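Local structure of putative ferredoxin (Hydrogenobacter thermophilus, 7M1O) at residues E24-R29 with G65-E70. The protein probably serves in electron transport as a small single-cluster ferredoxin that binds one [4Fe-4S] cluster. Sequence-based numbering, arbitrary orientation.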
loop_
_atom_site.group_PDB
_atom_site.type_symbol
_atom_site.label_atom_id
_atom_site.label_comp_id
_atom_site.label_asym_id
_atom_site.label_seq_id
_atom_site.Cartn_x
_atom_site.Cartn_y
_atom_site.Cartn_z
ATOM N N GLU A 24 8.764 -1.416 -3.198
ATOM C CA GLU A 24 9.399 -0.542 -2.218
ATOM C C GLU A 24 8.451 -0.249 -1.056
ATOM O O GLU A 24 8.896 0.017 0.060
ATOM C CB GLU A 24 9.842 0.776 -2.864
ATOM C CG GLU A 24 10.781 0.629 -4.058
ATOM C CD GLU A 24 10.049 0.598 -5.391
ATOM O OE1 GLU A 24 8.890 0.136 -5.431
ATOM O OE2 GLU A 24 10.637 1.043 -6.399
ATOM N N VAL A 25 7.146 -0.301 -1.327
ATOM C CA VAL A 25 6.133 0.100 -0.353
ATOM C C VAL A 25 5.256 -1.066 0.104
ATOM O O VAL A 25 4.910 -1.152 1.282
ATOM C CB VAL A 25 5.224 1.210 -0.929
ATOM C CG1 VAL A 25 4.141 1.611 0.069
ATOM C CG2 VAL A 25 6.056 2.422 -1.310
ATOM N N TYR A 26 4.897 -1.953 -0.820
ATOM C CA TYR A 26 3.978 -3.050 -0.517
ATOM C C TYR A 26 4.609 -4.415 -0.759
ATOM O O TYR A 26 5.486 -4.564 -1.609
ATOM C CB TYR A 26 2.706 -2.921 -1.357
ATOM C CG TYR A 26 2.075 -1.551 -1.287
ATOM C CD1 TYR A 26 1.241 -1.202 -0.234
ATOM C CD2 TYR A 26 2.317 -0.605 -2.272
ATOM C CE1 TYR A 26 0.665 0.051 -0.166
ATOM C CE2 TYR A 26 1.746 0.648 -2.212
ATOM C CZ TYR A 26 0.921 0.971 -1.158
ATOM O OH TYR A 26 0.354 2.219 -1.101
ATOM N N LYS A 27 4.149 -5.408 -0.006
ATOM C CA LYS A 27 4.611 -6.779 -0.167
ATOM C C LYS A 27 3.470 -7.757 0.067
ATOM O O LYS A 27 2.500 -7.445 0.758
ATOM C CB LYS A 27 5.757 -7.086 0.800
ATOM C CG LYS A 27 5.326 -7.156 2.262
ATOM C CD LYS A 27 6.511 -7.306 3.205
ATOM C CE LYS A 27 6.049 -7.348 4.655
ATOM N NZ LYS A 27 7.179 -7.328 5.631
ATOM N N ASN A 28 3.589 -8.938 -0.527
ATOM C CA ASN A 28 2.709 -10.049 -0.209
ATOM C C ASN A 28 2.980 -10.463 1.236
ATOM O O ASN A 28 4.107 -10.823 1.578
ATOM C CB ASN A 28 2.946 -11.206 -1.185
ATOM C CG ASN A 28 1.984 -12.363 -0.985
ATOM O OD1 ASN A 28 1.436 -12.560 0.098
ATOM N ND2 ASN A 28 1.788 -13.148 -2.038
ATOM N N ARG A 29 1.961 -10.391 2.090
ATOM C CA ARG A 29 2.153 -10.666 3.512
ATOM C C ARG A 29 2.454 -12.145 3.735
ATOM O O ARG A 29 3.004 -12.521 4.769
ATOM C CB ARG A 29 0.925 -10.238 4.327
ATOM C CG ARG A 29 -0.231 -11.228 4.336
ATOM C CD ARG A 29 -1.382 -10.726 5.197
ATOM N NE ARG A 29 -2.492 -11.674 5.227
ATOM C CZ ARG A 29 -3.581 -11.535 5.977
ATOM N NH1 ARG A 29 -3.717 -10.484 6.775
ATOM N NH2 ARG A 29 -4.538 -12.453 5.930
ATOM N N GLY A 65 -10.246 -0.898 -3.284
ATOM C CA GLY A 65 -10.177 0.299 -2.466
ATOM C C GLY A 65 -9.588 -0.007 -1.099
ATOM O O GLY A 65 -9.961 0.609 -0.098
ATOM N N SER A 66 -8.663 -0.963 -1.068
ATOM C CA SER A 66 -8.080 -1.444 0.180
ATOM C C SER A 66 -6.919 -0.571 0.634
ATOM O O SER A 66 -6.602 -0.513 1.823
ATOM C CB SER A 66 -7.598 -2.887 0.022
ATOM O OG SER A 66 -8.653 -3.737 -0.385
ATOM N N ILE A 67 -6.281 0.099 -0.318
ATOM C CA ILE A 67 -5.144 0.951 -0.011
ATOM C C ILE A 67 -5.621 2.339 0.386
ATOM O O ILE A 67 -6.239 3.052 -0.408
ATOM C CB ILE A 67 -4.176 1.058 -1.199
ATOM C CG1 ILE A 67 -3.736 -0.342 -1.637
ATOM C CG2 ILE A 67 -2.968 1.911 -0.822
ATOM C CD1 ILE A 67 -2.830 -0.365 -2.841
ATOM N N ILE A 68 -5.333 2.706 1.629
ATOM C CA ILE A 68 -5.659 4.023 2.147
ATOM C C ILE A 68 -4.387 4.852 2.189
ATOM O O ILE A 68 -3.387 4.436 2.771
ATOM C CB ILE A 68 -6.288 3.942 3.548
ATOM C CG1 ILE A 68 -7.365 2.851 3.588
ATOM C CG2 ILE A 68 -6.863 5.292 3.956
ATOM C CD1 ILE A 68 -8.416 2.964 2.502
ATOM N N THR A 69 -4.430 6.016 1.553
ATOM C CA THR A 69 -3.273 6.898 1.443
ATOM C C THR A 69 -3.702 8.313 1.797
ATOM O O THR A 69 -4.821 8.720 1.489
ATOM C CB THR A 69 -2.675 6.869 0.018
ATOM O OG1 THR A 69 -2.182 5.554 -0.270
ATOM C CG2 THR A 69 -1.538 7.870 -0.129
ATOM N N GLU A 70 -2.823 9.063 2.452
ATOM C CA GLU A 70 -3.151 10.437 2.802
ATOM C C GLU A 70 -1.918 11.303 3.020
ATOM O O GLU A 70 -0.829 10.809 3.314
ATOM C CB GLU A 70 -4.038 10.466 4.051
ATOM C CG GLU A 70 -3.505 9.667 5.225
ATOM C CD GLU A 70 -4.457 9.660 6.409
ATOM O OE1 GLU A 70 -5.684 9.775 6.200
ATOM O OE2 GLU A 70 -3.977 9.540 7.553
#
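The phenol ring of Y26 meets I67 with one face and with its hydroxyl end. On that face, offset toward the rim, lies I67 CD1, 4.3 Å above the ring plane. The opposite face is taken by Y26's own neighbour: V25 CG1 sits over the ring centre, 3.4 Å from the plane. At the far end I67 CG2 arrives obliquely, with the Y26 OH to I67 CG2 distance only 3.3 Å, and Y26 CZ lies 4.0 Å from the same methyl. The ring is thus held between two aliphatic side chains, one from V25, the residue just before Y26 in the chain, and one from I67 across the core.

Y26 and I67 reach toward one another from the two sides of the core: CG of Y26 is anti to its carbonyl carbon (chi1 -51°), and the ring spans much of the 10.0 Å between Y26 CA and I67 CA. The contact is small and apolar, and T69 contributes only marginally, its OG1 4.3 Å from Y26 OH. Beside it the buried hydroxyl of Y26 is satisfied, because the hydroxyls of Y26, T5 of strand 3-7, T69 and T59 of helix 52-61 form, in that order, one chain of hydrogen bonds.

The contact joins strand 26-28, which pairs with 34-36, to strand 67-71 at the edge of the sheet with 3-7 and 45-47. I67 touches the [4Fe-4S] cluster itself, near its ligands C18 and C62, while Y26 stands one layer back, against C18 and V55. S66 also borders the pocket, and the apolar side chain of I67 forms part of its wall, consistent with the single-cluster ferredoxin fold.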